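Local coordinates for protein catalase (Corynebacterium glutamicum, PDB 4B7H) that breaks hydrogen peroxide down to water and oxygen at a haem iron, carries bound NADPH, and is inhibited by nitric oxide, at residues A127-T132 with E324-D329; E185-V190 with Y492-N497; K274-P279 with Y302-V307. One frame throughout, in Å; residues are numbered along the deposited sequence.

In the fold
From the N terminus, the first segment the chain meets among these contacts is 127-132, on strand 125-132. It then passes through helix 187-194, where contact 2 begins, and along strand 270-279. Contact 3 closes first, when the chain returns after a 22-residue loop as 302-307. Contact 1 closes next at 324-329, and contact 2 last, near the C terminus, at 492-497. Contact 3 is therefore nested within both other loops, whereas contacts 1 and 2 cross. Contacts 1 and 3 both reach the same antiparallel sheet, contact 1 through a loop packed on strand 125-132 beside the haem, contact 3 near NADPH. Contact 2 joins the catalase region's helices to those of the C-terminal region, its centre about 33 Å from that of contact 1.

Contact 1 (A127-T132 with E324-D329); sequences ALRFYT and EQIALD. Unlike the reference sequence in segment 324-329: Ile-326 (reference Leu). With HEM (protoporphyrin IX containing Fe), chain E.
The backbones of strand 127-132 and loop 324-329 come nearest at Arg-129 and Leu-328, whose CA atoms are 6.9 Å apart, too far for a sheet pairing. Leu-328 divides its branches: CD1 meets Ala-127 CB at 3.6 Å, while CD2 rests on Arg-129 CB at 3.7 Å and also covers one face of the guanidinium, toward its rim. A small alanine suits this spot, because the Ala-127 CB methyl also lies 4.0 Å from HEM CBD, a propionate carbon of the haem. Arg-129 holds CG anti to its own N (chi1 163°) and bends at chi3, which carries NH2 to Ala-327 O, 2.7 Å away near the guanidinium plane, in a weak hydrogen bond bent to 129°. Ile-326 approaches from the opposite direction and puts CG1 3.7 Å from Arg-129 NH1. Arg-129 is held more firmly by a salt bridge from NE to Asp-138 and by a hydrogen bond from NH1 to Asn-370 OD1. The buried positive charge thus probably has a carboxylate to balance it, with a backbone carbonyl and a side-chain amide oxygen to take its N-H groups, while the aliphatic contacts line the haem pocket beside the propionates.

Contact 2 (E185-V190 with Y492-N497); sequences ESAHQV and YDYWNN. With NDP (NADPH dihydro-nicotinamide-adenine-dinucleotide phosphate), chain H.
Tyr-494 reaches from helix 487-498 to the start of helix 187-194 and gives its hydroxyl hydrogen to Ser-186 OG, 2.8 Å from Tyr-494 OH. This is a helix-to-helix contact between the catalase region and the C-terminal helical region of the protein. Around the bond the packing is close: Tyr-494 OH lies 3.2 Å from Ala-187 CA and 3.3 Å from Val-190 CG2. Ser-186 OG approaches at the edge of the phenol ring, near its plane. The small Ala-187 lets the phenol come close to the backbone, its CB 4.0 Å from Tyr-494 CZ. Val-190, one helical turn after Ser-186, turns its other branch to the next residue of the C-terminal helix, with CG1 3.7 Å from Trp-495 CZ2; the two side chains cross at about a right angle.

In the second shell, Tyr-494 has CG anti to its backbone N (chi1 -180°), which carries the ring out from its helix toward Ser-186. Its CD2 lies over one face of the Trp-495 indole, off-centre, and the indole also meets the ring of Trp-177, with the planes at about 65°. A compact serine is apt here: Ser-186 OG accepts from the tyrosine and offers its single hydrogen to the carbonyls of Trp-180 and Ala-183, which must share it. This ties the serine to the last turn of helix 173-182 and the residue just after it. On the far side of helix 187-194, His-188 points away from the C-terminal helix toward the bound NADPH. Its ND1 is hydrogen-bonded to Thr-294 O, which fixes the ring's rotation, and on the nicotinamide-side ribose a hydroxyl completes the link: His-188 NE2 to NDP O2D, 2.7 Å.

Contact 3 (K274-P279 with Y302-V307); sequences KVQIMP and YPLIPV
Met-278 lays its CB over one face of the Tyr-302 ring in a CH-pi contact, 4.3 Å from the ring centroid. CG stands anti to the backbone N (chi1 174°), and a bend at chi3 returns the methyl CE to 3.6 Å from Tyr-302 CE2. The sulfur makes an oblique Met-aromatic contact: an unbranched, flexible chain can follow the ring in this way. Tyr-302 OH is hydrogen-bonded to Asp-282 OD2. Gln-276 sends NE2 to Tyr-302 O at 2.9 Å, the acceptor in the amide plane and the donor in the carbonyl plane, with an N-H...O angle of 164°. NE2 also reaches Trp-297 O, which uses both amide hydrogens, and OE1 is hydrogen-bonded to His-229.

Further along, the segments pair as antiparallel strands in the curled sheet that forms the beta-barrel core of catalases. Val-275 and Ile-305 are a hydrogen-bonded pair, with Val-275 N to Ile-305 O 2.9 Å and Ile-305 N to Val-275 O 2.8 Å. Pro-306 suits the neighbouring non-hydrogen-bonded position opposite Lys-274, since it needs no N-H there. Lys-274 CD is 3.7 Å from Leu-304 CB, the side chains nearly perpendicular. One water accepts from Ile-277 N and donates to Pro-303 O, bridging the backbones where the strands part.

Contact 1 (A127-T132 with E324-D329)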
loop_
_atom_site.group_PDB
_atom_site.type_symbol
_atom_site.label_atom_id
_atom_site.label_comp_id
_atom_site.label_asym_id
_atom_site.label_seq_id
_atom_site.Cartn_x
_atom_site.Cartn_y
_atom_site.Cartn_z
ATOM N N ALA A 127 18.280 19.156 7.421
ATOM C CA ALA A 127 17.733 18.172 8.347
ATOM C C ALA A 127 18.781 17.188 8.838
ATOM O O ALA A 127 19.301 16.379 8.061
ATOM C CB ALA A 127 16.576 17.432 7.689
ATOM N N LEU A 128 19.054 17.237 10.139
ATOM C CA LEU A 128 20.121 16.452 10.756
ATOM C C LEU A 128 19.578 15.318 11.601
ATOM O O LEU A 128 18.576 15.490 12.296
ATOM C CB LEU A 128 20.941 17.358 11.671
ATOM C CG LEU A 128 21.745 18.435 10.952
ATOM C CD1 LEU A 128 21.952 19.620 11.868
ATOM C CD2 LEU A 128 23.080 17.858 10.487
ATOM N N ARG A 129 20.250 14.166 11.549
ATOM C CA ARG A 129 20.058 13.099 12.528
ATOM C C ARG A 129 21.359 12.865 13.264
ATOM O O ARG A 129 22.409 12.706 12.633
ATOM C CB ARG A 129 19.675 11.776 11.856
ATOM C CG ARG A 129 19.872 10.563 12.788
ATOM C CD ARG A 129 19.071 9.366 12.296
ATOM N NE ARG A 129 17.659 9.726 12.260
ATOM C CZ ARG A 129 16.745 9.155 11.484
ATOM N NH1 ARG A 129 17.083 8.152 10.680
ATOM N NH2 ARG A 129 15.491 9.593 11.513
ATOM N N PHE A 130 21.289 12.828 14.588
ATOM C CA PHE A 130 22.420 12.424 15.403
ATOM C C PHE A 130 22.127 11.050 15.994
ATOM O O PHE A 130 21.114 10.862 16.678
ATOM C CB PHE A 130 22.675 13.462 16.499
ATOM C CG PHE A 130 22.891 14.851 15.964
ATOM C CD1 PHE A 130 24.067 15.170 15.304
ATOM C CD2 PHE A 130 21.905 15.828 16.083
ATOM C CE1 PHE A 130 24.274 16.439 14.786
ATOM C CE2 PHE A 130 22.103 17.111 15.561
ATOM C CZ PHE A 130 23.289 17.413 14.912
ATOM N N TYR A 131 22.994 10.083 15.693
ATOM C CA TYR A 131 22.811 8.720 16.187
ATOM C C TYR A 131 23.401 8.638 17.592
ATOM O O TYR A 131 24.531 8.173 17.772
ATOM C CB TYR A 131 23.474 7.698 15.247
ATOM C CG TYR A 131 22.856 7.625 13.851
ATOM C CD1 TYR A 131 23.256 8.497 12.832
ATOM C CD2 TYR A 131 21.888 6.670 13.548
ATOM C CE1 TYR A 131 22.701 8.424 11.560
ATOM C CE2 TYR A 131 21.322 6.587 12.271
ATOM C CZ TYR A 131 21.739 7.462 11.279
ATOM O OH TYR A 131 21.194 7.406 10.015
ATOM N N THR A 132 22.639 9.095 18.585
ATOM C CA THR A 132 23.151 9.206 19.950
ATOM C C THR A 132 23.002 7.907 20.739
ATOM O O THR A 132 22.262 6.995 20.344
ATOM C CB THR A 132 22.497 10.375 20.756
ATOM O OG1 THR A 132 21.386 9.895 21.527
ATOM C CG2 THR A 132 22.053 11.517 19.852
ATOM N N GLU A 324 16.731 8.669 0.166
ATOM C CA GLU A 324 15.300 8.729 -0.138
ATOM C C GLU A 324 14.479 8.119 1.000
ATOM O O GLU A 324 13.433 8.657 1.367
ATOM C CB GLU A 324 14.955 8.068 -1.477
ATOM C CG GLU A 324 13.463 8.141 -1.832
ATOM C CD GLU A 324 12.956 9.555 -2.105
ATOM O OE1 GLU A 324 13.774 10.449 -2.431
ATOM O OE2 GLU A 324 11.726 9.781 -1.989
ATOM N N GLN A 325 14.979 7.020 1.570
ATOM C CA GLN A 325 14.279 6.294 2.634
ATOM C C GLN A 325 14.585 6.764 4.060
ATOM O O GLN A 325 14.024 6.218 5.016
ATOM C CB GLN A 325 14.587 4.797 2.563
ATOM C CG GLN A 325 14.052 4.123 1.322
ATOM C CD GLN A 325 14.159 2.612 1.380
ATOM O OE1 GLN A 325 13.236 1.901 0.965
ATOM N NE2 GLN A 325 15.294 2.107 1.888
ATOM N N ILE A 326 15.483 7.732 4.238
ATOM C CA ILE A 326 15.665 8.260 5.584
ATOM C C ILE A 326 14.356 8.911 6.024
ATOM O O ILE A 326 13.608 9.450 5.200
ATOM C CB ILE A 326 16.888 9.208 5.711
ATOM C CG1 ILE A 326 17.378 9.247 7.164
ATOM C CG2 ILE A 326 16.589 10.621 5.193
ATOM C CD1 ILE A 326 18.726 9.928 7.345
ATOM N N ALA A 327 14.058 8.794 7.312
ATOM C CA ALA A 327 12.805 9.300 7.854
ATOM C C ALA A 327 13.136 10.301 8.948
ATOM O O ALA A 327 13.158 9.965 10.137
ATOM C CB ALA A 327 11.965 8.143 8.410
ATOM N N LEU A 328 13.454 11.524 8.544
ATOM C CA LEU A 328 13.870 12.545 9.502
ATOM C C LEU A 328 12.622 13.139 10.148
ATOM O O LEU A 328 11.632 13.396 9.470
ATOM C CB LEU A 328 14.722 13.603 8.800
ATOM C CG LEU A 328 16.084 13.032 8.354
ATOM C CD1 LEU A 328 16.714 13.828 7.216
ATOM C CD2 LEU A 328 17.057 12.957 9.537
ATOM N N ASP A 329 12.661 13.338 11.460
ATOM C CA ASP A 329 11.436 13.592 12.216
ATOM C C ASP A 329 11.752 14.426 13.460
ATOM O O ASP A 329 12.516 13.988 14.315
ATOM C CB ASP A 329 10.847 12.221 12.583
ATOM C CG ASP A 329 9.623 12.293 13.479
ATOM O OD1 ASP A 329 9.108 13.398 13.759
ATOM O OD2 ASP A 329 9.160 11.205 13.896
HETATM C CHA HEM E . 9.489 17.676 5.343
HETATM C CHB HEM E . 5.389 18.575 7.772
HETATM C CHC HEM E . 7.075 22.984 8.845
HETATM C CHD HEM E . 11.496 21.409 7.768
HETATM C C1A HEM E . 8.236 17.540 5.888
HETATM C C2A HEM E . 7.398 16.359 5.804
HETATM C C3A HEM E . 6.276 16.615 6.494
HETATM C C4A HEM E . 6.362 17.955 7.021
HETATM C CMA HEM E . 5.072 15.697 6.728
HETATM C CAA HEM E . 7.775 15.056 5.064
HETATM C CBA HEM E . 8.557 14.151 6.005
HETATM C CGA HEM E . 8.800 12.781 5.429
HETATM O O1A HEM E . 9.908 12.244 5.678
HETATM O O2A HEM E . 7.917 12.212 4.736
HETATM C C1B HEM E . 5.464 19.860 8.259
HETATM C C2B HEM E . 4.418 20.565 8.964
HETATM C C3B HEM E . 4.885 21.801 9.237
HETATM C C4B HEM E . 6.239 21.887 8.734
HETATM C CMB HEM E . 3.036 19.960 9.284
HETATM C CAB HEM E . 4.219 22.970 9.988
HETATM C CBB HEM E . 3.288 22.779 10.921
HETATM C C1C HEM E . 8.455 22.889 8.814
HETATM C C2C HEM E . 9.421 23.746 9.486
HETATM C C3C HEM E . 10.647 23.291 9.173
HETATM C C4C HEM E . 10.480 22.133 8.321
HETATM C CMC HEM E . 9.058 24.965 10.370
HETATM C CAC HEM E . 12.040 23.775 9.642
HETATM C CBC HEM E . 12.238 24.378 10.826
HETATM C C1D HEM E . 11.344 20.315 6.963
HETATM C C2D HEM E . 12.442 19.663 6.325
HETATM C C3D HEM E . 11.840 18.508 5.572
HETATM C C4D HEM E . 10.427 18.554 5.832
HETATM C CMD HEM E . 13.915 20.061 6.381
HETATM C CAD HEM E . 12.622 17.495 4.748
HETATM C CBD HEM E . 13.285 16.506 5.704
HETATM C CGD HEM E . 14.115 15.604 4.839
HETATM O O1D HEM E . 13.815 14.388 4.750
HETATM O O2D HEM E . 15.079 16.112 4.211
HETATM N NA HEM E . 7.581 18.499 6.646
HETATM N NB HEM E . 6.559 20.687 8.130
HETATM N NC HEM E . 9.139 21.907 8.115
HETATM N ND HEM E . 10.164 19.647 6.649
HETATM FE FE HEM E . 8.362 20.215 7.340
#

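Contact 2 (E185-V190 with Y492-N497)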
loop_
_atom_site.group_PDB
_atom_site.type_symbol
_atom_site.label_atom_id
_atom_site.label_comp_id
_atom_site.label_asym_id
_atom_site.label_seq_id
_atom_site.Cartn_x
_atom_site.Cartn_y
_atom_site.Cartn_z
ATOM N N GLU A 185 1.068 36.966 8.186
ATOM C CA GLU A 185 2.088 36.406 9.071
ATOM C C GLU A 185 3.298 35.883 8.279
ATOM O O GLU A 185 4.393 35.715 8.841
ATOM C CB GLU A 185 1.508 35.295 9.956
ATOM C CG GLU A 185 0.980 34.067 9.209
ATOM C CD GLU A 185 -0.524 34.105 9.017
ATOM O OE1 GLU A 185 -1.045 35.158 8.588
ATOM O OE2 GLU A 185 -1.196 33.085 9.316
ATOM N N SER A 186 3.097 35.646 6.978
ATOM C CA SER A 186 4.150 35.193 6.066
ATOM C C SER A 186 5.231 36.238 5.764
ATOM O O SER A 186 6.269 35.903 5.195
ATOM C CB SER A 186 3.524 34.745 4.739
ATOM O OG SER A 186 2.959 35.850 4.037
ATOM N N ALA A 187 4.996 37.496 6.130
ATOM C CA ALA A 187 5.873 38.573 5.678
ATOM C C ALA A 187 7.339 38.410 6.092
ATOM O O ALA A 187 8.240 38.706 5.309
ATOM C CB ALA A 187 5.329 39.926 6.103
ATOM N N HIS A 188 7.588 37.936 7.309
ATOM C CA HIS A 188 8.975 37.780 7.735
ATOM C C HIS A 188 9.726 36.819 6.824
ATOM O O HIS A 188 10.774 37.166 6.261
ATOM C CB HIS A 188 9.074 37.319 9.193
ATOM C CG HIS A 188 10.436 37.506 9.782
ATOM N ND1 HIS A 188 10.731 37.199 11.092
ATOM C CD2 HIS A 188 11.586 37.971 9.238
ATOM C CE1 HIS A 188 12.005 37.468 11.329
ATOM N NE2 HIS A 188 12.544 37.945 10.222
ATOM N N GLN A 189 9.181 35.622 6.646
ATOM C CA GLN A 189 9.883 34.630 5.848
ATOM C C GLN A 189 9.897 34.966 4.357
ATOM O O GLN A 189 10.876 34.671 3.666
ATOM C CB GLN A 189 9.323 33.224 6.076
ATOM C CG GLN A 189 9.975 32.180 5.185
ATOM C CD GLN A 189 11.478 32.094 5.378
ATOM O OE1 GLN A 189 11.994 32.390 6.454
ATOM N NE2 GLN A 189 12.188 31.662 4.339
ATOM N N VAL A 190 8.836 35.593 3.852
ATOM C CA VAL A 190 8.841 35.963 2.441
ATOM C C VAL A 190 9.934 37.002 2.155
ATOM O O VAL A 190 10.602 36.938 1.117
ATOM C CB VAL A 190 7.453 36.418 1.949
ATOM C CG1 VAL A 190 7.525 36.889 0.512
ATOM C CG2 VAL A 190 6.458 35.269 2.070
ATOM N N TYR A 492 1.098 45.181 -3.388
ATOM C CA TYR A 492 1.617 46.517 -3.116
ATOM C C TYR A 492 1.496 46.850 -1.624
ATOM O O TYR A 492 2.440 47.363 -1.015
ATOM C CB TYR A 492 0.879 47.583 -3.939
ATOM C CG TYR A 492 0.971 47.447 -5.450
ATOM C CD1 TYR A 492 2.057 46.825 -6.062
ATOM C CD2 TYR A 492 -0.042 47.945 -6.268
ATOM C CE1 TYR A 492 2.126 46.709 -7.444
ATOM C CE2 TYR A 492 0.023 47.839 -7.640
ATOM C CZ TYR A 492 1.106 47.218 -8.226
ATOM O OH TYR A 492 1.160 47.111 -9.599
ATOM N N ASP A 493 0.324 46.577 -1.051
ATOM C CA ASP A 493 0.061 46.889 0.352
ATOM C C ASP A 493 0.948 46.074 1.283
ATOM O O ASP A 493 1.467 46.585 2.273
ATOM C CB ASP A 493 -1.400 46.595 0.696
ATOM C CG ASP A 493 -2.365 47.588 0.089
ATOM O OD1 ASP A 493 -1.938 48.667 -0.384
ATOM O OD2 ASP A 493 -3.575 47.280 0.106
ATOM N N TYR A 494 1.101 44.794 0.960
ATOM C CA TYR A 494 1.906 43.871 1.745
ATOM C C TYR A 494 3.332 44.397 1.864
ATOM O O TYR A 494 3.876 44.492 2.966
ATOM C CB TYR A 494 1.863 42.536 1.027
ATOM C CG TYR A 494 2.597 41.338 1.588
ATOM C CD1 TYR A 494 1.976 40.466 2.481
ATOM C CD2 TYR A 494 3.866 41.009 1.127
ATOM C CE1 TYR A 494 2.624 39.312 2.924
ATOM C CE2 TYR A 494 4.515 39.866 1.560
ATOM C CZ TYR A 494 3.898 39.029 2.459
ATOM O OH TYR A 494 4.555 37.894 2.859
ATOM N N TRP A 495 3.940 44.767 0.742
ATOM C CA TRP A 495 5.310 45.269 0.792
ATOM C C TRP A 495 5.420 46.644 1.443
ATOM O O TRP A 495 6.380 46.910 2.163
ATOM C CB TRP A 495 5.987 45.192 -0.583
ATOM C CG TRP A 495 6.203 43.755 -0.932
ATOM C CD1 TRP A 495 5.569 43.029 -1.910
ATOM C CD2 TRP A 495 7.059 42.839 -0.241
ATOM N NE1 TRP A 495 6.003 41.722 -1.879
ATOM C CE2 TRP A 495 6.915 41.580 -0.867
ATOM C CE3 TRP A 495 7.945 42.965 0.839
ATOM C CZ2 TRP A 495 7.626 40.458 -0.448
ATOM C CZ3 TRP A 495 8.648 41.852 1.253
ATOM C CH2 TRP A 495 8.481 40.610 0.615
ATOM N N ASN A 496 4.422 47.497 1.233
ATOM C CA ASN A 496 4.393 48.781 1.934
ATOM C C ASN A 496 4.368 48.587 3.443
ATOM O O ASN A 496 4.997 49.346 4.181
ATOM C CB ASN A 496 3.186 49.619 1.507
ATOM C CG ASN A 496 3.360 50.238 0.140
ATOM O OD1 ASN A 496 4.481 50.356 -0.367
ATOM N ND2 ASN A 496 2.253 50.649 -0.467
ATOM N N ASN A 497 3.650 47.558 3.898
ATOM C CA ASN A 497 3.557 47.269 5.326
ATOM C C ASN A 497 4.883 46.799 5.913
ATOM O O ASN A 497 5.169 47.058 7.077
ATOM C CB ASN A 497 2.461 46.240 5.617
ATOM C CG ASN A 497 1.057 46.813 5.497
ATOM O OD1 ASN A 497 0.090 46.072 5.314
ATOM N ND2 ASN A 497 0.939 48.128 5.598
HETATM P PA NDP H . 21.665 41.059 14.092
HETATM O O1A NDP H . 22.363 42.189 13.428
HETATM O O2A NDP H . 22.330 40.631 15.355
HETATM O O5B NDP H . 21.606 39.835 13.062
HETATM C C5B NDP H . 21.182 40.040 11.736
HETATM C C4B NDP H . 21.188 38.677 11.064
HETATM O O4B NDP H . 20.731 38.817 9.726
HETATM C C3B NDP H . 22.597 38.085 11.024
HETATM O O3B NDP H . 22.550 36.710 11.359
HETATM C C2B NDP H . 22.996 38.303 9.576
HETATM O O2B NDP H . 23.989 37.426 9.080
HETATM C C1B NDP H . 21.645 38.147 8.893
HETATM N N9A NDP H . 21.648 38.587 7.483
HETATM C C8A NDP H . 22.599 39.343 6.846
HETATM N N7A NDP H . 22.237 39.498 5.552
HETATM C C5A NDP H . 21.066 38.845 5.350
HETATM C C6A NDP H . 20.261 38.683 4.224
HETATM N N6A NDP H . 20.754 38.924 3.009
HETATM N N1A NDP H . 19.096 37.959 4.333
HETATM C C2A NDP H . 18.735 37.392 5.538
HETATM N N3A NDP H . 19.538 37.553 6.650
HETATM C C4A NDP H . 20.687 38.268 6.556
HETATM O O3 NDP H . 20.121 41.492 14.328
HETATM P PN NDP H . 18.991 40.566 15.019
HETATM O O1N NDP H . 19.559 39.252 15.430
HETATM O O2N NDP H . 18.296 41.431 16.003
HETATM O O5D NDP H . 17.952 40.306 13.816
HETATM C C5D NDP H . 17.621 41.353 12.923
HETATM C C4D NDP H . 16.924 40.774 11.709
HETATM O O4D NDP H . 17.819 39.906 11.043
HETATM C C3D NDP H . 15.718 39.937 12.106
HETATM O O3D NDP H . 14.529 40.713 12.118
HETATM C C2D NDP H . 15.710 38.838 11.058
HETATM O O2D NDP H . 14.904 39.226 9.980
HETATM C C1D NDP H . 17.145 38.755 10.549
HETATM N N1N NDP H . 17.823 37.526 11.013
HETATM C C2N NDP H . 17.736 37.185 12.332
HETATM C C3N NDP H . 18.348 36.052 12.846
HETATM C C7N NDP H . 18.176 35.758 14.301
HETATM O O7N NDP H . 18.204 34.425 14.720
HETATM N N7N NDP H . 17.976 36.751 15.161
HETATM C C4N NDP H . 19.160 35.111 11.981
HETATM C C5N NDP H . 19.192 35.577 10.554
HETATM C C6N NDP H . 18.534 36.738 10.142
HETATM P P2B NDP H . 25.547 37.855 9.089
HETATM O O1X NDP H . 25.672 39.173 8.353
HETATM O O2X NDP H . 25.991 37.985 10.530
HETATM O O3X NDP H . 26.313 36.749 8.386
#

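Contact 3 (K274-P279 with Y302-V307)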
loop_
_atom_site.group_PDB
_atom_site.type_symbol
_atom_site.label_atom_id
_atom_site.label_comp_id
_atom_site.label_asym_id
_atom_site.label_seq_id
_atom_site.Cartn_x
_atom_site.Cartn_y
_atom_site.Cartn_z
ATOM N N LYS A 274 25.861 26.329 17.399
ATOM C CA LYS A 274 25.684 27.329 18.445
ATOM C C LYS A 274 24.223 27.362 18.878
ATOM O O LYS A 274 23.341 26.888 18.153
ATOM C CB LYS A 274 26.125 28.718 17.953
ATOM C CG LYS A 274 27.507 28.749 17.303
ATOM C CD LYS A 274 27.949 30.168 16.958
ATOM C CE LYS A 274 29.301 30.166 16.251
ATOM N NZ LYS A 274 30.381 29.644 17.129
ATOM N N VAL A 275 23.970 27.896 20.065
ATOM C CA VAL A 275 22.607 28.088 20.535
ATOM C C VAL A 275 22.396 29.489 21.082
ATOM O O VAL A 275 23.330 30.127 21.565
ATOM C CB VAL A 275 22.219 27.076 21.638
ATOM C CG1 VAL A 275 21.975 25.697 21.030
ATOM C CG2 VAL A 275 23.284 27.020 22.745
ATOM N N GLN A 276 21.162 29.968 20.973
ATOM C CA GLN A 276 20.695 31.060 21.814
ATOM C C GLN A 276 20.032 30.415 23.014
ATOM O O GLN A 276 19.323 29.417 22.874
ATOM C CB GLN A 276 19.676 31.929 21.079
ATOM C CG GLN A 276 20.226 32.676 19.880
ATOM C CD GLN A 276 19.152 33.416 19.127
ATOM O OE1 GLN A 276 18.328 32.805 18.444
ATOM N NE2 GLN A 276 19.145 34.744 19.249
ATOM N N ILE A 277 20.264 30.974 24.198
ATOM C CA ILE A 277 19.681 30.436 25.417
ATOM C C ILE A 277 18.892 31.523 26.134
ATOM O O ILE A 277 19.461 32.526 26.570
ATOM C CB ILE A 277 20.767 29.855 26.352
ATOM C CG1 ILE A 277 21.529 28.727 25.644
ATOM C CG2 ILE A 277 20.143 29.359 27.662
ATOM C CD1 ILE A 277 22.647 28.125 26.477
ATOM N N MET A 278 17.579 31.330 26.233
ATOM C CA MET A 278 16.718 32.251 26.961
ATOM C C MET A 278 16.288 31.638 28.287
ATOM O O MET A 278 15.631 30.603 28.316
ATOM C CB MET A 278 15.489 32.604 26.124
ATOM C CG MET A 278 14.463 33.459 26.861
ATOM S SD MET A 278 12.958 33.707 25.896
ATOM C CE MET A 278 13.536 34.805 24.606
ATOM N N PRO A 279 16.672 32.269 29.405
ATOM C CA PRO A 279 16.223 31.757 30.705
ATOM C C PRO A 279 14.702 31.598 30.740
ATOM O O PRO A 279 13.978 32.414 30.152
ATOM C CB PRO A 279 16.678 32.847 31.683
ATOM C CG PRO A 279 17.877 33.447 31.014
ATOM C CD PRO A 279 17.543 33.451 29.544
ATOM N N TYR A 302 20.094 37.867 22.770
ATOM C CA TYR A 302 20.535 36.504 23.045
ATOM C C TYR A 302 21.614 36.116 22.044
ATOM O O TYR A 302 21.313 35.584 20.974
ATOM C CB TYR A 302 19.338 35.540 23.012
ATOM C CG TYR A 302 18.352 35.899 24.093
ATOM C CD1 TYR A 302 18.592 35.537 25.414
ATOM C CD2 TYR A 302 17.219 36.652 23.811
ATOM C CE1 TYR A 302 17.717 35.892 26.424
ATOM C CE2 TYR A 302 16.339 37.018 24.818
ATOM C CZ TYR A 302 16.594 36.630 26.121
ATOM O OH TYR A 302 15.723 36.995 27.124
ATOM N N PRO A 303 22.881 36.423 22.374
ATOM C CA PRO A 303 23.981 36.133 21.444
ATOM C C PRO A 303 24.173 34.636 21.242
ATOM O O PRO A 303 23.689 33.839 22.037
ATOM C CB PRO A 303 25.210 36.721 22.153
ATOM C CG PRO A 303 24.664 37.706 23.130
ATOM C CD PRO A 303 23.348 37.142 23.573
ATOM N N LEU A 304 24.880 34.255 20.188
ATOM C CA LEU A 304 25.147 32.846 19.949
ATOM C C LEU A 304 26.188 32.319 20.935
ATOM O O LEU A 304 27.228 32.951 21.155
ATOM C CB LEU A 304 25.590 32.620 18.505
ATOM C CG LEU A 304 24.615 33.139 17.438
ATOM C CD1 LEU A 304 25.101 32.767 16.042
ATOM C CD2 LEU A 304 23.171 32.665 17.671
ATOM N N ILE A 305 25.882 31.175 21.543
ATOM C CA ILE A 305 26.771 30.501 22.487
ATOM C C ILE A 305 27.300 29.231 21.820
ATOM O O ILE A 305 26.520 28.414 21.343
ATOM C CB ILE A 305 26.031 30.115 23.794
ATOM C CG1 ILE A 305 25.765 31.338 24.668
ATOM C CG2 ILE A 305 26.858 29.153 24.619
ATOM C CD1 ILE A 305 24.592 32.133 24.281
ATOM N N PRO A 306 28.630 29.056 21.773
ATOM C CA PRO A 306 29.195 27.917 21.033
ATOM C C PRO A 306 29.005 26.574 21.733
ATOM O O PRO A 306 29.015 26.508 22.961
ATOM C CB PRO A 306 30.683 28.262 20.956
ATOM C CG PRO A 306 30.931 29.094 22.182
ATOM C CD PRO A 306 29.682 29.934 22.318
ATOM N N VAL A 307 28.835 25.515 20.944
ATOM C CA VAL A 307 28.637 24.168 21.470
ATOM C C VAL A 307 29.701 23.234 20.900
ATOM O O VAL A 307 30.336 22.466 21.632
ATOM C CB VAL A 307 27.231 23.619 21.120
ATOM C CG1 VAL A 307 27.078 22.189 21.619
ATOM C CG2 VAL A 307 26.145 24.518 21.703
HETATM O O HOH W 1 21.768 33.427 24.070
#